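Local coordinates for Lin0431 protein (Listeria innocua, PDB 3LD7) that is of unknown function but carries a mainly beta domain of the NusG domain II family, part of a longer protein, at residues V9-Q14 against I19-L24; L44-V47 against I52-K55; K55-N58 against G64-M67. All blocks are in the same frame, centred on the assembly; numbering follows the deposited sequence.

Interaction 1 (V9-Q14 against I19-L24); sequences VAIISQ and IREIPL
Ile11 lays its CD1 methyl along the side chain of Glu21, running beside it in the same direction and coming within 3.4 Å of CD, so that the carboxylate end of the glutamate is flanked by a hydrocarbon neighbour. On this same face Val9 sits opposite Pro23, its CG2 meeting the proline CB at 4.4 Å. On the face of Ala10, Ile12, Arg20 and Ile22, the CD1 methyls of Ile12 and Ile22 meet at 3.8 Å with the two side chains crossing at a slant, and Ala10 CB touches Leu24 CD1. Together strands 8-14 and 17-23 form an antiparallel beta hairpin at one edge of the four-stranded sheet. Its ladder is regular at Ala10 and Ile22, which exchange two backbone hydrogen bonds, but opens into a classic beta bulge where Ile19 and Arg20 both face Ile12. There Ile12 O accepts from Ile19 N at 2.8 Å and from Arg20 N at 3.3 Å. Bends at chi2 (-78°) and chi3 (-63°) fold the Arg20 guanidinium back, with Ile22 CD1 3.6 Å above its plane, toward the rim; NH1 forms a salt bridge with Glu31. At the bulge, Ile19 CD1 also rests 3.5 Å from Gln14 CB.

Interaction 2 (L44-V47 against I52-K55); sequences LMEV and IRIK
Glu46 and Arg53 run side by side across a beta hairpin, strands 42-48 and 51-57 of the three-stranded antiparallel sheet, and their side chains mark its polar face; Met45, Val47, Ile52 and Ile54 occupy the other. The apolar face is the tightly packed one. Selenomethionine Met45 is bent at both chi2 and chi3, which folds its CE methyl back across the strand pair to lie 3.7 Å from Ile54 CG1, and Val47 CG2 crosses over Ile52 CG1 at 3.8 Å. Side chains from strands 76-79 and 84-90 of the other sheet close over this surface: Ile77 and Cys79 touch Ile54, Val86 touches Met45 and Ile88 touches Ile52. Backbone bonds in both directions between Glu46 and Arg53 hold the strands together between the two faces.

The polar face is organised by charge and opens to solvent toward its Lys55 end. Arg53 places CG between its backbone N and carbonyl carbon (chi1 70°), then extends straight to NE, presenting its guanidinium side-on in a salt bridge in which NE and NH2 of Arg53 each donate to Glu46 OE1 at 2.8 Å. That oxygen lies in the guanidinium plane; NH2 arrives on its syn side, whereas NE approaches from above the carboxylate plane. The carboxylate and guanidinium planes are 49° apart and so not coplanar. Trp69 touches both side chains. The extended, exposed Lys55 passes alongside, its CD 3.3 Å from Glu46 OE1, while its ammonium lies beyond salt-bridge distance. The buried Glu46 carboxylate is satisfied by Arg53 and by a water that closes this gap, donating to Glu46 OE2 at 2.8 Å and accepting from Lys55 NZ at 2.7 Å.

Interaction 3 (K55-N58 against G64-M67); sequences KEDN and GVKM
The Asp57 and Val65 side chains run antiparallel, each passing the other's flank, the aspartate reaching out from the end of strand 51-57 and the valine pointing back from helix 63-67. The meeting is narrow: Val65 CG2 comes to 3.4 Å from Asp57 OD2 and 3.7 Å from its CG, the methyl sitting over a face of the carboxylate. That methyl is the branch beside the valine's backbone N, because chi1 of 166° turns CG1 to the far side of the nitrogen. CG2 therefore also lies over the strand backbone, 4.2 Å from Glu56 CA, while CG1 reaches only the vicinity of the Lys55 carbonyl oxygen.

Polar contact between the two segments is carried by one water. Lying close to the carboxylate plane, it donates to Asp57 OD2 at 2.6 Å and accepts from Val65 N at 2.9 Å, so an amide in the first turn of the helix is linked to the carboxylate indirectly. The negative charge near this helix start would be expected to be favourable for the helix dipole. The carboxylate is held from its other oxygen as well, since Asp57 OD1 is hydrogen-bonded to Ser59 OG, and Asp57 O is bonded by Gln62 NE2 from the connection leading to the helix. Glu56 turns away from the helix, and its OE2 is bonded to Tyr42 OH.

On the strand side, Lys55 and Glu56 both face Leu44, a classic beta bulge just ahead of Asp57. Bulge, short connection and water-bridged first turn together make a strand-to-helix junction, where the chain leaves the three-stranded sheet of this NusG domain II-like fold for its single short helix.

Along the chain interaction 1 closes before interaction 2 opens, and interaction 3 begins on Lys55, where interaction 2 ends. Interaction 1 belongs to the four-stranded sheet and interaction 2 to the three-stranded one, yet their centres are 11 Å apart and their side chains touch: Ile12 CD1 meets Ile52 CD1 at 3.8 Å, and Leu24 and Ile22 reach Val47. The two hairpins thus contribute to one apolar interior. Interaction 3 continues strand 51-57, with its centre 8 Å from that of interaction 2, and Val65 CG2 packs on Ile54 CG2 at 3.7 Å. Interactions 1 and 3 lie on opposite sides of the chain's centre, about 17 Å between centres, with interaction 2 touching both.

Interaction 1 (V9-Q14 against I19-L24)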
loop_
_atom_site.group_PDB
_atom_site.type_symbol
_atom_site.label_atom_id
_atom_site.label_comp_id
_atom_site.label_asym_id
_atom_site.label_seq_id
_atom_site.Cartn_x
_atom_site.Cartn_y
_atom_site.Cartn_z
ATOM N N VAL A 9 -9.711 -4.684 4.468
ATOM C CA VAL A 9 -9.575 -4.047 3.166
ATOM C C VAL A 9 -8.424 -3.070 3.262
ATOM O O VAL A 9 -8.298 -2.364 4.263
ATOM C CB VAL A 9 -10.849 -3.264 2.773
ATOM C CG1 VAL A 9 -10.697 -2.655 1.414
ATOM C CG2 VAL A 9 -12.058 -4.168 2.772
ATOM N N ALA A 10 -7.579 -3.035 2.236
ATOM C CA ALA A 10 -6.505 -2.067 2.184
ATOM C C ALA A 10 -6.943 -0.885 1.333
ATOM O O ALA A 10 -7.352 -1.050 0.178
ATOM C CB ALA A 10 -5.263 -2.698 1.600
ATOM N N ILE A 11 -6.851 0.314 1.904
ATOM C CA ILE A 11 -7.204 1.538 1.205
ATOM C C ILE A 11 -5.903 2.232 0.834
ATOM O O ILE A 11 -5.100 2.591 1.701
ATOM C CB ILE A 11 -8.091 2.471 2.080
ATOM C CG1 ILE A 11 -9.233 1.688 2.737
ATOM C CG2 ILE A 11 -8.584 3.687 1.260
ATOM C CD1 ILE A 11 -10.228 1.198 1.793
ATOM N N ILE A 12 -5.674 2.392 -0.457
ATOM C CA ILE A 12 -4.432 2.992 -0.944
ATOM C C ILE A 12 -4.732 4.333 -1.594
ATOM O O ILE A 12 -5.524 4.404 -2.543
ATOM C CB ILE A 12 -3.758 2.054 -1.969
ATOM C CG1 ILE A 12 -3.497 0.670 -1.334
ATOM C CG2 ILE A 12 -2.464 2.673 -2.500
ATOM C CD1 ILE A 12 -4.537 -0.417 -1.689
ATOM N N SER A 13 -4.095 5.390 -1.086
ATOM C CA SER A 13 -4.367 6.771 -1.495
ATOM C C SER A 13 -3.110 7.478 -1.945
ATOM O O SER A 13 -2.010 7.139 -1.511
ATOM C CB SER A 13 -4.923 7.573 -0.324
ATOM O OG SER A 13 -6.186 7.074 0.086
ATOM N N GLN A 14 -3.294 8.495 -2.770
ATOM C CA GLN A 14 -2.207 9.388 -3.144
ATOM C C GLN A 14 -2.754 10.813 -3.000
ATOM O O GLN A 14 -3.779 11.165 -3.604
ATOM C CB GLN A 14 -1.801 9.115 -4.588
ATOM C CG GLN A 14 -0.750 10.047 -5.150
ATOM C CD GLN A 14 -0.670 9.939 -6.684
ATOM O OE1 GLN A 14 -1.700 9.847 -7.383
ATOM N NE2 GLN A 14 0.541 9.976 -7.209
ATOM N N ILE A 19 -6.915 5.489 -4.656
ATOM C CA ILE A 19 -6.559 4.888 -5.938
ATOM C C ILE A 19 -7.158 3.486 -6.016
ATOM O O ILE A 19 -7.699 3.096 -7.052
ATOM C CB ILE A 19 -5.034 4.733 -6.053
ATOM C CG1 ILE A 19 -4.368 6.100 -5.892
ATOM C CG2 ILE A 19 -4.643 4.057 -7.371
ATOM C CD1 ILE A 19 -2.897 6.011 -5.727
ATOM N N ARG A 20 -7.058 2.726 -4.930
ATOM C CA ARG A 20 -7.629 1.362 -4.887
ATOM C C ARG A 20 -8.156 1.084 -3.512
ATOM O O ARG A 20 -7.547 1.512 -2.534
ATOM C CB ARG A 20 -6.569 0.285 -5.184
ATOM C CG ARG A 20 -6.054 0.261 -6.600
ATOM C CD ARG A 20 -7.029 -0.426 -7.607
ATOM N NE ARG A 20 -7.251 -1.851 -7.304
ATOM C CZ ARG A 20 -6.340 -2.809 -7.490
ATOM N NH1 ARG A 20 -5.135 -2.498 -7.967
ATOM N NH2 ARG A 20 -6.621 -4.082 -7.206
ATOM N N GLU A 21 -9.271 0.353 -3.431
ATOM C CA GLU A 21 -9.672 -0.290 -2.173
ATOM C C GLU A 21 -9.645 -1.781 -2.450
ATOM O O GLU A 21 -10.349 -2.256 -3.346
ATOM C CB GLU A 21 -11.052 0.198 -1.680
ATOM C CG GLU A 21 -11.090 1.731 -1.575
ATOM C CD GLU A 21 -12.244 2.309 -0.739
ATOM O OE1 GLU A 21 -13.041 1.539 -0.173
ATOM O OE2 GLU A 21 -12.346 3.564 -0.634
ATOM N N ILE A 22 -8.797 -2.506 -1.723
ATOM C CA ILE A 22 -8.507 -3.890 -2.046
ATOM C C ILE A 22 -8.818 -4.810 -0.877
ATOM O O ILE A 22 -8.103 -4.832 0.130
ATOM C CB ILE A 22 -7.018 -4.108 -2.436
ATOM C CG1 ILE A 22 -6.599 -3.206 -3.605
ATOM C CG2 ILE A 22 -6.810 -5.593 -2.771
ATOM C CD1 ILE A 22 -5.113 -3.374 -3.986
ATOM N N PRO A 23 -9.897 -5.575 -0.987
ATOM C CA PRO A 23 -10.216 -6.552 0.062
ATOM C C PRO A 23 -9.135 -7.627 0.069
ATOM O O PRO A 23 -8.876 -8.230 -0.979
ATOM C CB PRO A 23 -11.565 -7.130 -0.395
ATOM C CG PRO A 23 -12.142 -6.073 -1.239
ATOM C CD PRO A 23 -10.988 -5.431 -1.955
ATOM N N LEU A 24 -8.488 -7.834 1.217
ATOM C CA LEU A 24 -7.321 -8.699 1.276
ATOM C C LEU A 24 -7.726 -10.090 1.672
ATOM O O LEU A 24 -7.051 -11.047 1.319
ATOM C CB LEU A 24 -6.293 -8.199 2.298
ATOM C CG LEU A 24 -5.629 -6.870 1.944
ATOM C CD1 LEU A 24 -4.741 -6.418 3.088
ATOM C CD2 LEU A 24 -4.863 -6.971 0.630
#

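Interaction 2 (L44-V47 against I52-K55)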
loop_
_atom_site.group_PDB
_atom_site.type_symbol
_atom_site.label_atom_id
_atom_site.label_comp_id
_atom_site.label_asym_id
_atom_site.label_seq_id
_atom_site.Cartn_x
_atom_site.Cartn_y
_atom_site.Cartn_z
ATOM N N LEU A 44 5.955 1.246 -6.296
ATOM C CA LEU A 44 5.506 -0.046 -6.802
ATOM C C LEU A 44 4.849 -0.794 -5.660
ATOM O O LEU A 44 5.514 -1.185 -4.694
ATOM C CB LEU A 44 6.685 -0.826 -7.349
ATOM C CG LEU A 44 6.382 -2.189 -7.967
ATOM C CD1 LEU A 44 5.320 -2.102 -9.061
ATOM C CD2 LEU A 44 7.669 -2.756 -8.500
HETATM N N MSE A 45 3.525 -0.924 -5.742
HETATM C CA MSE A 45 2.734 -1.593 -4.722
HETATM C C MSE A 45 2.619 -3.063 -5.052
HETATM O O MSE A 45 2.529 -3.434 -6.225
HETATM C CB MSE A 45 1.318 -0.991 -4.707
HETATM C CG MSE A 45 1.311 0.537 -4.605
HETATM SE SE MSE A 45 2.300 1.263 -3.100
HETATM C CE MSE A 45 1.456 0.195 -1.665
ATOM N N GLU A 46 2.578 -3.891 -4.016
ATOM C CA GLU A 46 2.493 -5.329 -4.206
ATOM C C GLU A 46 1.512 -5.901 -3.217
ATOM O O GLU A 46 1.621 -5.670 -2.011
ATOM C CB GLU A 46 3.875 -5.988 -4.021
ATOM C CG GLU A 46 3.855 -7.488 -4.275
ATOM C CD GLU A 46 5.217 -8.141 -4.058
ATOM O OE1 GLU A 46 6.155 -7.441 -3.616
ATOM O OE2 GLU A 46 5.355 -9.347 -4.344
ATOM N N VAL A 47 0.559 -6.672 -3.731
ATOM C CA VAL A 47 -0.325 -7.454 -2.897
ATOM C C VAL A 47 0.006 -8.905 -3.165
ATOM O O VAL A 47 0.001 -9.347 -4.306
ATOM C CB VAL A 47 -1.802 -7.166 -3.228
ATOM C CG1 VAL A 47 -2.712 -8.042 -2.395
ATOM C CG2 VAL A 47 -2.091 -5.682 -2.964
ATOM N N ILE A 52 0.069 -6.672 1.966
ATOM C CA ILE A 52 0.409 -5.611 1.033
ATOM C C ILE A 52 1.688 -4.908 1.480
ATOM O O ILE A 52 1.963 -4.812 2.682
ATOM C CB ILE A 52 -0.762 -4.605 0.901
ATOM C CG1 ILE A 52 -0.489 -3.576 -0.202
ATOM C CG2 ILE A 52 -1.108 -3.970 2.255
ATOM C CD1 ILE A 52 -1.707 -2.697 -0.512
ATOM N N ARG A 53 2.474 -4.433 0.521
ATOM C CA ARG A 53 3.642 -3.612 0.839
ATOM C C ARG A 53 3.939 -2.661 -0.290
ATOM O O ARG A 53 3.436 -2.828 -1.412
ATOM C CB ARG A 53 4.897 -4.468 1.057
ATOM C CG ARG A 53 5.444 -5.132 -0.210
ATOM C CD ARG A 53 6.755 -5.861 0.044
ATOM N NE ARG A 53 7.156 -6.647 -1.111
ATOM C CZ ARG A 53 8.185 -7.486 -1.118
ATOM N NH1 ARG A 53 8.967 -7.608 -0.040
ATOM N NH2 ARG A 53 8.431 -8.201 -2.203
ATOM N N ILE A 54 4.781 -1.672 0.002
ATOM C CA ILE A 54 5.482 -0.974 -1.065
ATOM C C ILE A 54 6.713 -1.808 -1.373
ATOM O O ILE A 54 7.617 -1.943 -0.538
ATOM C CB ILE A 54 5.901 0.441 -0.709
ATOM C CG1 ILE A 54 4.705 1.292 -0.249
ATOM C CG2 ILE A 54 6.623 1.081 -1.914
ATOM C CD1 ILE A 54 5.153 2.632 0.385
ATOM N N LYS A 55 6.734 -2.419 -2.556
ATOM C CA LYS A 55 7.849 -3.277 -2.922
ATOM C C LYS A 55 9.108 -2.462 -3.173
ATOM O O LYS A 55 10.218 -2.842 -2.741
ATOM C CB LYS A 55 7.503 -4.105 -4.169
ATOM C CG LYS A 55 8.647 -5.007 -4.623
ATOM C CD LYS A 55 8.232 -5.921 -5.757
ATOM C CE LYS A 55 9.388 -6.862 -6.135
ATOM N NZ LYS A 55 9.008 -7.846 -7.172
HETATM O O HOH W 1 7.761 -9.792 -5.750
#

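Interaction 3 (K55-N58 against G64-M67)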
loop_
_atom_site.group_PDB
_atom_site.type_symbol
_atom_site.label_atom_id
_atom_site.label_comp_id
_atom_site.label_asym_id
_atom_site.label_seq_id
_atom_site.Cartn_x
_atom_site.Cartn_y
_atom_site.Cartn_z
ATOM N N LYS A 55 6.734 -2.419 -2.556
ATOM C CA LYS A 55 7.849 -3.277 -2.922
ATOM C C LYS A 55 9.108 -2.462 -3.173
ATOM O O LYS A 55 10.218 -2.842 -2.741
ATOM C CB LYS A 55 7.503 -4.105 -4.169
ATOM C CG LYS A 55 8.647 -5.007 -4.623
ATOM C CD LYS A 55 8.232 -5.921 -5.757
ATOM C CE LYS A 55 9.388 -6.862 -6.135
ATOM N NZ LYS A 55 9.008 -7.846 -7.172
ATOM N N GLU A 56 8.943 -1.334 -3.845
ATOM C CA GLU A 56 10.084 -0.534 -4.238
ATOM C C GLU A 56 9.590 0.851 -4.561
ATOM O O GLU A 56 8.466 1.024 -5.039
ATOM C CB GLU A 56 10.738 -1.188 -5.460
ATOM C CG GLU A 56 11.770 -0.393 -6.178
ATOM C CD GLU A 56 11.966 -0.925 -7.593
ATOM O OE1 GLU A 56 12.068 -2.156 -7.765
ATOM O OE2 GLU A 56 11.974 -0.119 -8.536
ATOM N N ASP A 57 10.416 1.855 -4.285
ATOM C CA ASP A 57 10.093 3.220 -4.679
ATOM C C ASP A 57 11.357 4.050 -4.721
ATOM O O ASP A 57 12.413 3.576 -4.272
ATOM C CB ASP A 57 8.969 3.862 -3.817
ATOM C CG ASP A 57 9.382 4.171 -2.404
ATOM O OD1 ASP A 57 10.506 4.684 -2.181
ATOM O OD2 ASP A 57 8.526 3.972 -1.506
ATOM N N ASN A 58 11.274 5.241 -5.318
ATOM C CA ASN A 58 12.419 6.145 -5.339
ATOM C C ASN A 58 12.298 7.310 -4.365
ATOM O O ASN A 58 12.874 8.398 -4.573
ATOM C CB ASN A 58 12.756 6.601 -6.763
ATOM C CG ASN A 58 11.628 7.346 -7.428
ATOM O OD1 ASN A 58 10.518 7.425 -6.906
ATOM N ND2 ASN A 58 11.908 7.885 -8.609
ATOM N N GLY A 64 8.432 4.023 3.940
ATOM C CA GLY A 64 7.325 3.126 3.651
ATOM C C GLY A 64 7.805 1.752 3.219
ATOM O O GLY A 64 7.276 0.718 3.666
ATOM N N VAL A 65 8.831 1.728 2.368
ATOM C CA VAL A 65 9.436 0.458 1.960
ATOM C C VAL A 65 9.965 -0.313 3.184
ATOM O O VAL A 65 9.783 -1.525 3.299
ATOM C CB VAL A 65 10.588 0.683 0.947
ATOM C CG1 VAL A 65 11.414 -0.575 0.788
ATOM C CG2 VAL A 65 10.055 1.156 -0.419
ATOM N N LYS A 66 10.591 0.399 4.124
ATOM C CA LYS A 66 11.163 -0.252 5.291
ATOM C C LYS A 66 10.106 -0.775 6.260
ATOM O O LYS A 66 10.373 -1.706 7.044
ATOM C CB LYS A 66 12.137 0.693 5.988
ATOM C CG LYS A 66 13.426 0.871 5.208
ATOM C CD LYS A 66 14.299 1.980 5.822
ATOM C CE LYS A 66 15.495 2.267 4.921
ATOM N NZ LYS A 66 16.450 3.244 5.504
HETATM N N MSE A 67 8.897 -0.216 6.183
HETATM C CA MSE A 67 7.805 -0.748 6.986
HETATM C C MSE A 67 7.408 -2.176 6.545
HETATM O O MSE A 67 6.929 -2.958 7.362
HETATM C CB MSE A 67 6.606 0.194 6.987
HETATM C CG MSE A 67 6.904 1.510 7.659
HETATM SE SE MSE A 67 5.383 2.700 7.649
HETATM C CE MSE A 67 6.020 4.014 8.899
HETATM O O HOH W 2 9.275 4.224 0.986
#